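Local coordinates for protein dihydrofolate reductase (Moritella profunda, PDB 3IA4) that probably catalyses the NADPH-dependent reduction of 7,8-dihydrofolate to 5,6,7,8-tetrahydrofolate, a key step of folate metabolism, at residues 25-30 with 151-156; 112-117 with 125-130. One frame throughout, in Å; residues are numbered along the deposited sequence.

Contact 1: residues 25-30 with 151-156. With MTX (methotrexate), chain F.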
loop_
_atom_site.group_PDB
_atom_site.type_symbol
_atom_site.label_atom_id
_atom_site.label_comp_id
_atom_site.label_asym_id
_atom_site.label_seq_id
_atom_site.Cartn_x
_atom_site.Cartn_y
_atom_site.Cartn_z
ATOM N N LEU A 25 6.492 14.331 -0.085
ATOM C CA LEU A 25 5.096 14.613 0.140
ATOM C C LEU A 25 4.694 14.104 1.533
ATOM O O LEU A 25 3.982 13.122 1.693
ATOM C CB LEU A 25 4.271 13.897 -1.001
ATOM C CG LEU A 25 2.957 14.521 -1.433
ATOM C CD1 LEU A 25 3.098 16.038 -1.839
ATOM C CD2 LEU A 25 2.275 13.674 -2.568
ATOM N N PRO A 26 5.192 14.763 2.587
ATOM C CA PRO A 26 5.017 14.264 3.946
ATOM C C PRO A 26 3.566 14.100 4.334
ATOM O O PRO A 26 3.259 13.197 5.113
ATOM C CB PRO A 26 5.610 15.390 4.827
ATOM C CG PRO A 26 6.040 16.486 3.877
ATOM C CD PRO A 26 6.013 15.975 2.484
ATOM N N ALA A 27 2.675 14.971 3.868
ATOM C CA ALA A 27 1.287 14.846 4.270
ATOM C C ALA A 27 0.637 13.560 3.812
ATOM O O ALA A 27 -0.371 13.124 4.385
ATOM C CB ALA A 27 0.441 16.036 3.723
ATOM N N GLU A 28 1.121 13.014 2.700
ATOM C CA GLU A 28 0.564 11.779 2.164
ATOM C C GLU A 28 0.791 10.638 3.154
ATOM O O GLU A 28 -0.015 9.714 3.218
ATOM C CB GLU A 28 1.195 11.425 0.835
ATOM C CG GLU A 28 0.226 10.702 -0.081
ATOM C CD GLU A 28 0.091 9.198 0.193
ATOM O OE1 GLU A 28 1.125 8.574 0.489
ATOM O OE2 GLU A 28 -1.046 8.658 0.098
ATOM N N LEU A 29 1.866 10.685 3.927
ATOM C CA LEU A 29 2.085 9.595 4.914
ATOM C C LEU A 29 1.065 9.659 6.014
ATOM O O LEU A 29 0.773 8.626 6.666
ATOM C CB LEU A 29 3.476 9.648 5.587
ATOM C CG LEU A 29 4.657 9.442 4.659
ATOM C CD1 LEU A 29 6.016 9.579 5.429
ATOM C CD2 LEU A 29 4.557 8.083 3.966
ATOM N N GLN A 30 0.572 10.869 6.281
ATOM C CA GLN A 30 -0.513 11.048 7.251
ATOM C C GLN A 30 -1.807 10.452 6.706
ATOM O O GLN A 30 -2.608 9.906 7.460
ATOM C CB GLN A 30 -0.730 12.525 7.601
ATOM C CG GLN A 30 0.480 13.120 8.315
ATOM C CD GLN A 30 0.900 12.331 9.547
ATOM O OE1 GLN A 30 0.067 12.007 10.402
ATOM N NE2 GLN A 30 2.190 12.001 9.635
ATOM N N HIS A 151 3.106 18.988 -4.588
ATOM C CA HIS A 151 2.294 18.481 -5.679
ATOM C C HIS A 151 0.876 18.329 -5.222
ATOM O O HIS A 151 0.644 17.935 -4.087
ATOM C CB HIS A 151 2.804 17.038 -6.058
ATOM C CG HIS A 151 4.290 16.965 -6.194
ATOM N ND1 HIS A 151 4.971 17.720 -7.120
ATOM C CD2 HIS A 151 5.229 16.230 -5.541
ATOM C CE1 HIS A 151 6.273 17.492 -7.007
ATOM N NE2 HIS A 151 6.457 16.585 -6.065
ATOM N N ASN A 152 -0.079 18.582 -6.121
ATOM C CA ASN A 152 -1.454 18.261 -5.854
ATOM C C ASN A 152 -1.604 16.737 -5.750
ATOM O O ASN A 152 -0.969 16.010 -6.496
ATOM C CB ASN A 152 -2.301 18.698 -7.031
ATOM C CG ASN A 152 -2.319 20.213 -7.224
ATOM O OD1 ASN A 152 -2.235 20.935 -6.274
ATOM N ND2 ASN A 152 -2.429 20.678 -8.469
ATOM N N TYR A 153 -2.463 16.296 -4.861
ATOM C CA TYR A 153 -2.802 14.846 -4.813
ATOM C C TYR A 153 -4.218 14.654 -4.384
ATOM O O TYR A 153 -4.877 15.612 -3.952
ATOM C CB TYR A 153 -1.793 14.040 -3.980
ATOM C CG TYR A 153 -1.767 14.408 -2.495
ATOM C CD1 TYR A 153 -1.061 15.514 -2.048
ATOM C CD2 TYR A 153 -2.474 13.652 -1.577
ATOM C CE1 TYR A 153 -1.063 15.860 -0.659
ATOM C CE2 TYR A 153 -2.461 13.962 -0.201
ATOM C CZ TYR A 153 -1.754 15.061 0.234
ATOM O OH TYR A 153 -1.763 15.364 1.597
ATOM N N ARG A 154 -4.738 13.446 -4.573
ATOM C CA ARG A 154 -6.140 13.247 -4.219
ATOM C C ARG A 154 -6.283 11.790 -3.816
ATOM O O ARG A 154 -5.479 10.934 -4.195
ATOM C CB ARG A 154 -7.106 13.607 -5.371
ATOM C CG ARG A 154 -6.997 12.631 -6.496
ATOM C CD ARG A 154 -7.801 13.107 -7.732
ATOM N NE ARG A 154 -7.565 12.190 -8.860
ATOM C CZ ARG A 154 -6.550 12.309 -9.715
ATOM N NH1 ARG A 154 -6.404 11.417 -10.705
ATOM N NH2 ARG A 154 -5.645 13.301 -9.576
ATOM N N PHE A 155 -7.276 11.544 -2.989
ATOM C CA PHE A 155 -7.618 10.179 -2.552
ATOM C C PHE A 155 -8.869 9.639 -3.227
ATOM O O PHE A 155 -9.852 10.349 -3.387
ATOM C CB PHE A 155 -7.855 10.244 -1.057
ATOM C CG PHE A 155 -8.264 8.941 -0.491
ATOM C CD1 PHE A 155 -7.355 7.874 -0.517
ATOM C CD2 PHE A 155 -9.562 8.721 -0.025
ATOM C CE1 PHE A 155 -7.722 6.617 -0.052
ATOM C CE2 PHE A 155 -9.940 7.443 0.465
ATOM C CZ PHE A 155 -9.023 6.403 0.435
ATOM N N SER A 156 -8.848 8.359 -3.622
ATOM C CA SER A 156 -10.013 7.738 -4.221
ATOM C C SER A 156 -10.110 6.330 -3.655
ATOM O O SER A 156 -9.172 5.535 -3.830
ATOM C CB SER A 156 -9.795 7.700 -5.753
ATOM O OG SER A 156 -10.768 6.960 -6.440
HETATM N N1 MTX F . 1.105 5.900 0.755
HETATM C C2 MTX F . -0.001 5.224 0.378
HETATM N NA2 MTX F . -1.076 5.951 0.019
HETATM N N3 MTX F . -0.024 3.858 0.378
HETATM C C4 MTX F . 1.069 3.135 0.770
HETATM N NA4 MTX F . 1.008 1.826 0.716
HETATM C C4A MTX F . 2.176 3.806 1.186
HETATM N N5 MTX F . 3.265 3.091 1.628
HETATM C C6 MTX F . 4.383 3.775 2.032
HETATM C C7 MTX F . 4.451 5.167 2.053
HETATM N N8 MTX F . 3.328 5.892 1.629
HETATM C C8A MTX F . 2.210 5.189 1.193
HETATM C C9 MTX F . 5.574 2.937 2.480
HETATM N N10 MTX F . 6.610 3.717 3.157
HETATM C CM MTX F . 7.915 3.829 2.462
HETATM C C11 MTX F . 5.994 5.438 6.945
HETATM C C12 MTX F . 7.206 5.612 6.289
HETATM C C13 MTX F . 7.422 5.038 5.053
HETATM C C14 MTX F . 6.401 4.307 4.445
HETATM C C15 MTX F . 5.189 4.171 5.116
HETATM C C16 MTX F . 4.988 4.650 6.382
HETATM C C MTX F . 5.685 6.071 8.233
HETATM O O MTX F . 6.686 6.413 9.128
HETATM N N MTX F . 4.400 6.335 8.455
HETATM C CA MTX F . 3.879 6.813 9.705
HETATM C CT MTX F . 2.720 5.937 10.126
HETATM O O1 MTX F . 2.020 5.368 9.235
HETATM O O2 MTX F . 2.454 5.818 11.348
HETATM C CB MTX F . 3.346 8.248 9.599
HETATM C CG MTX F . 4.455 9.230 9.224
HETATM C CD MTX F . 5.523 9.422 10.306
HETATM O OE1 MTX F . 6.480 10.234 10.140
HETATM O OE2 MTX F . 5.486 8.786 11.380
HETATM O O HOH W 1 -3.047 14.043 3.403
#
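Leu25 and Tyr153 supply most of the apolar contact here, their side chains sliding past one another in opposite directions. CD2 of Leu25 lies 3.8 Å from CD1 of Tyr153, meeting the ring obliquely, while the other methyl, Leu25 CD1, reaches 3.8 Å from the backbone O of His151. With CG of Leu25 anti to the backbone N (chi1 -150°), the two methyls fork between these neighbours. Farther along the phenol, CB of Ala27 sits 3.1 Å from Tyr153 OH, a tight approach between a methyl and a hydroxyl, and CG of Glu28 packs against the ring at CE2.

No direct hydrogen bond crosses between the segments; a water does the joining. It donates to Ala27 O at 3.0 Å and lies 2.6 Å from Tyr153 OH, at the edge of the ring and in its plane, so the phenol is tied to the first turn of the helix.

The same turn presents Glu28 to methotrexate. Its carboxylate faces the diaminopteridine with both oxygens: NA2 donates to OE2 over 2.7 Å in an almost straight bond (176°), and OE1 lies 2.7 Å from N1. A bend at chi2 (-82°) brings the carboxylate round to the ligand. A carboxylate set against N1 and the 2-amino group in this way is as in other dihydrofolate reductase-methotrexate complexes. Thr115 OG1 also hydrogen-bonds to OE2, giving that oxygen a second partner, and CD2 of Leu29 packs against the pteridine near N8.

The contact joins the start of helix 26-36 to strand 153-160 and the residues leading into it. That strand runs between strands 111-117 and 135-143; Tyr143 on the latter meets the Tyr153 ring at nearly parallel planes, and Ile117 on the former touches both Leu25 and His151.

Contact 2: residues 112-117 with 125-130. With NDP (NADPH dihydro-nicotinamide-adenine-dinucleotide phosphate), chain E.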
loop_
_atom_site.group_PDB
_atom_site.type_symbol
_atom_site.label_atom_id
_atom_site.label_comp_id
_atom_site.label_asym_id
_atom_site.label_seq_id
_atom_site.Cartn_x
_atom_site.Cartn_y
_atom_site.Cartn_z
ATOM N N LEU A 112 -9.512 -0.710 -3.343
ATOM C CA LEU A 112 -8.231 -0.049 -3.526
ATOM C C LEU A 112 -8.336 1.318 -2.898
ATOM O O LEU A 112 -9.251 2.081 -3.201
ATOM C CB LEU A 112 -7.916 0.143 -5.013
ATOM C CG LEU A 112 -7.833 -1.188 -5.805
ATOM C CD1 LEU A 112 -7.565 -0.851 -7.296
ATOM C CD2 LEU A 112 -6.832 -2.216 -5.240
ATOM N N TYR A 113 -7.388 1.646 -2.038
ATOM C CA TYR A 113 -7.302 2.982 -1.482
ATOM C C TYR A 113 -6.184 3.651 -2.266
ATOM O O TYR A 113 -5.004 3.430 -2.003
ATOM C CB TYR A 113 -6.867 2.924 -0.002
ATOM C CG TYR A 113 -7.907 2.381 0.981
ATOM C CD1 TYR A 113 -8.231 3.138 2.100
ATOM C CD2 TYR A 113 -8.478 1.114 0.843
ATOM C CE1 TYR A 113 -9.093 2.668 3.042
ATOM C CE2 TYR A 113 -9.405 0.630 1.815
ATOM C CZ TYR A 113 -9.656 1.433 2.919
ATOM O OH TYR A 113 -10.579 1.006 3.860
ATOM N N LEU A 114 -6.530 4.444 -3.270
ATOM C CA LEU A 114 -5.513 5.036 -4.122
ATOM C C LEU A 114 -5.331 6.524 -3.850
ATOM O O LEU A 114 -6.268 7.307 -3.884
ATOM C CB LEU A 114 -5.901 4.880 -5.607
ATOM C CG LEU A 114 -6.106 3.412 -6.077
ATOM C CD1 LEU A 114 -6.365 3.304 -7.556
ATOM C CD2 LEU A 114 -4.861 2.561 -5.715
ATOM N N THR A 115 -4.097 6.916 -3.701
ATOM C CA THR A 115 -3.786 8.349 -3.777
ATOM C C THR A 115 -3.180 8.583 -5.157
ATOM O O THR A 115 -2.316 7.808 -5.580
ATOM C CB THR A 115 -2.730 8.623 -2.735
ATOM O OG1 THR A 115 -3.329 8.424 -1.443
ATOM C CG2 THR A 115 -2.213 10.091 -2.833
ATOM N N HIS A 116 -3.703 9.559 -5.905
ATOM C CA HIS A 116 -3.085 9.919 -7.167
ATOM C C HIS A 116 -2.371 11.218 -6.973
ATOM O O HIS A 116 -2.995 12.215 -6.571
ATOM C CB HIS A 116 -4.187 10.095 -8.211
ATOM C CG HIS A 116 -4.995 8.862 -8.410
ATOM N ND1 HIS A 116 -4.607 7.865 -9.286
ATOM C CD2 HIS A 116 -6.177 8.474 -7.882
ATOM C CE1 HIS A 116 -5.522 6.904 -9.278
ATOM N NE2 HIS A 116 -6.473 7.243 -8.425
ATOM N N ILE A 117 -1.061 11.205 -7.280
ATOM C CA ILE A 117 -0.233 12.431 -7.238
ATOM C C ILE A 117 -0.017 13.045 -8.620
ATOM O O ILE A 117 0.320 12.334 -9.577
ATOM C CB ILE A 117 1.140 12.057 -6.624
ATOM C CG1 ILE A 117 0.910 11.361 -5.285
ATOM C CG2 ILE A 117 2.054 13.322 -6.528
ATOM C CD1 ILE A 117 2.223 10.739 -4.685
ATOM N N THR A 125 9.255 0.681 -10.372
ATOM C CA THR A 125 8.161 -0.173 -9.882
ATOM C C THR A 125 6.843 0.546 -10.165
ATOM O O THR A 125 6.740 1.782 -10.051
ATOM C CB THR A 125 8.240 -0.475 -8.372
ATOM O OG1 THR A 125 8.606 0.690 -7.691
ATOM C CG2 THR A 125 9.378 -1.497 -8.133
ATOM N N TRP A 126 5.856 -0.215 -10.616
ATOM C CA TRP A 126 4.584 0.363 -11.018
ATOM C C TRP A 126 3.463 -0.381 -10.350
ATOM O O TRP A 126 3.516 -1.616 -10.174
ATOM C CB TRP A 126 4.385 0.209 -12.569
ATOM C CG TRP A 126 5.312 1.083 -13.324
ATOM C CD1 TRP A 126 5.016 2.304 -13.848
ATOM C CD2 TRP A 126 6.679 0.809 -13.662
ATOM N NE1 TRP A 126 6.152 2.855 -14.432
ATOM C CE2 TRP A 126 7.180 1.953 -14.337
ATOM C CE3 TRP A 126 7.553 -0.283 -13.421
ATOM C CZ2 TRP A 126 8.521 2.054 -14.764
ATOM C CZ3 TRP A 126 8.910 -0.176 -13.851
ATOM C CH2 TRP A 126 9.362 0.990 -14.522
ATOM N N PHE A 127 2.402 0.321 -10.038
ATOM C CA PHE A 127 1.135 -0.358 -9.561
ATOM C C PHE A 127 0.554 -1.201 -10.705
ATOM O O PHE A 127 0.712 -0.893 -11.899
ATOM C CB PHE A 127 0.101 0.751 -9.185
ATOM C CG PHE A 127 -1.010 0.238 -8.313
ATOM C CD1 PHE A 127 -2.301 0.029 -8.829
ATOM C CD2 PHE A 127 -0.726 -0.098 -6.984
ATOM C CE1 PHE A 127 -3.337 -0.503 -7.983
ATOM C CE2 PHE A 127 -1.720 -0.611 -6.153
ATOM C CZ PHE A 127 -3.022 -0.861 -6.646
ATOM N N PRO A 128 -0.173 -2.278 -10.393
ATOM C CA PRO A 128 -0.770 -3.068 -11.471
ATOM C C PRO A 128 -1.851 -2.294 -12.281
ATOM O O PRO A 128 -2.346 -1.271 -11.848
ATOM C CB PRO A 128 -1.493 -4.206 -10.686
ATOM C CG PRO A 128 -1.175 -4.057 -9.289
ATOM C CD PRO A 128 -0.272 -2.927 -9.064
ATOM N N ASP A 129 -2.187 -2.770 -13.479
ATOM C CA ASP A 129 -3.218 -2.127 -14.292
ATOM C C ASP A 129 -4.641 -2.483 -13.751
ATOM O O ASP A 129 -5.344 -3.387 -14.241
ATOM C CB ASP A 129 -3.064 -2.640 -15.743
ATOM C CG ASP A 129 -4.049 -2.025 -16.674
ATOM O OD1 ASP A 129 -4.575 -0.967 -16.299
ATOM O OD2 ASP A 129 -4.366 -2.630 -17.745
ATOM N N TYR A 130 -5.011 -1.848 -12.648
ATOM C CA TYR A 130 -6.288 -2.144 -12.027
ATOM C C TYR A 130 -7.463 -1.804 -12.941
ATOM O O TYR A 130 -8.575 -2.345 -12.790
ATOM C CB TYR A 130 -6.393 -1.386 -10.677
ATOM C CG TYR A 130 -6.429 0.114 -10.812
ATOM C CD1 TYR A 130 -5.224 0.866 -10.951
ATOM C CD2 TYR A 130 -7.644 0.809 -10.835
ATOM C CE1 TYR A 130 -5.241 2.248 -11.094
ATOM C CE2 TYR A 130 -7.662 2.215 -10.979
ATOM C CZ TYR A 130 -6.467 2.910 -11.096
ATOM O OH TYR A 130 -6.521 4.255 -11.250
HETATM P PA NDP E . 7.981 -5.865 -2.383
HETATM O O1A NDP E . 6.706 -6.353 -3.019
HETATM O O2A NDP E . 7.965 -4.842 -1.290
HETATM O O5B NDP E . 8.905 -7.100 -1.838
HETATM C C5B NDP E . 9.095 -8.246 -2.695
HETATM C C4B NDP E . 9.773 -9.298 -1.825
HETATM O O4B NDP E . 8.736 -9.902 -1.039
HETATM C C3B NDP E . 10.260 -10.495 -2.678
HETATM O O3B NDP E . 11.545 -10.216 -3.223
HETATM C C2B NDP E . 10.222 -11.664 -1.708
HETATM O O2B NDP E . 11.191 -11.510 -0.666
HETATM C C1B NDP E . 8.908 -11.349 -1.022
HETATM N N9A NDP E . 7.738 -12.009 -1.639
HETATM C C8A NDP E . 7.028 -11.536 -2.675
HETATM N N7A NDP E . 5.965 -12.326 -2.934
HETATM C C5A NDP E . 5.991 -13.330 -2.014
HETATM C C6A NDP E . 5.161 -14.492 -1.667
HETATM N N6A NDP E . 4.046 -14.844 -2.387
HETATM N N1A NDP E . 5.595 -15.230 -0.588
HETATM C C2A NDP E . 6.650 -14.950 0.169
HETATM N N3A NDP E . 7.436 -13.910 -0.100
HETATM C C4A NDP E . 7.140 -13.089 -1.161
HETATM O O3 NDP E . 9.023 -5.363 -3.515
HETATM P PN NDP E . 8.970 -4.445 -4.835
HETATM O O1N NDP E . 8.012 -5.048 -5.796
HETATM O O2N NDP E . 10.371 -4.200 -5.263
HETATM O O5D NDP E . 8.268 -3.116 -4.332
HETATM C C5D NDP E . 9.028 -2.201 -3.556
HETATM C C4D NDP E . 8.938 -0.811 -4.177
HETATM O O4D NDP E . 7.574 -0.274 -4.003
HETATM C C3D NDP E . 9.871 0.227 -3.536
HETATM O O3D NDP E . 10.339 1.123 -4.561
HETATM C C2D NDP E . 8.959 1.019 -2.597
HETATM O O2D NDP E . 9.417 2.366 -2.321
HETATM C C1D NDP E . 7.693 1.034 -3.409
HETATM N N1N NDP E . 6.460 1.215 -2.651
HETATM C C2N NDP E . 5.648 2.208 -3.017
HETATM C C3N NDP E . 4.425 2.346 -2.410
HETATM C C7N NDP E . 3.549 3.482 -2.838
HETATM O O7N NDP E . 2.415 3.519 -2.409
HETATM N N7N NDP E . 3.939 4.372 -3.756
HETATM C C4N NDP E . 3.905 1.454 -1.294
HETATM C C5N NDP E . 4.868 0.390 -1.066
HETATM C C6N NDP E . 6.089 0.336 -1.692
HETATM P P2B NDP E . 12.283 -12.675 -0.373
HETATM O O1X NDP E . 12.816 -12.278 0.934
HETATM O O2X NDP E . 11.500 -13.938 -0.480
HETATM O O3X NDP E . 13.233 -12.616 -1.537
#
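Behind the NADPH pocket, one layer removed from the cofactor, a small apolar cluster joins one side of strand 111-117 to the chain that follows strand 125-126. Leu114 lies at its middle. Its CD1 sits over one face of the Tyr130 ring, 3.8 Å from the centroid and 22° off the ring normal, a CH-pi contact offset toward CZ. The other methyl, Leu114 CD2, approaches Phe127 CZ obliquely at 4.0 Å. Leu112 repeats the division: CD1 is 3.6 Å from CB of Tyr130, and CD2 lies at the edge of the Phe127 ring, 4.3 Å from CZ. At the hydroxyl end of the tyrosine, OH comes in near the plane of the His116 imidazole, 3.5 Å from CE1. Phe127 is directed inward by a CG anti to the backbone N (chi1 -162°), and Pro128 CD lies over one of its faces, toward the rim. Beyond the cluster Phe127 also touches Ile15, while Thr125 borders the nicotinamide ribose, with OG1 3.6 Å from O3D of NADPH. No hydrogen bond links the two segments, so cohesion here rests on methyl and ring packing, with the imidazole edge meeting the phenol oxygen at the rim.

How the contacts relate
After strand 2-9 the chain reaches 25-30 at the start of helix 26-36, then lays down four more strands of the central sheet before strand 111-117. Contact 2 then closes a short loop, only seven residues lying between 112-117 and 125-130. The chain next makes strand 135-143 before 151-156 returns to the helix, so contact 1 closes a long loop of 120 residues that contains the whole of contact 2. Strands 111-117 and 153-160 are antiparallel neighbours, with Ser156 N 2.8 Å from Leu114 O. Together the contacts tie the helix beside the antifolate and the segment beside the cofactor to one region of the sheet.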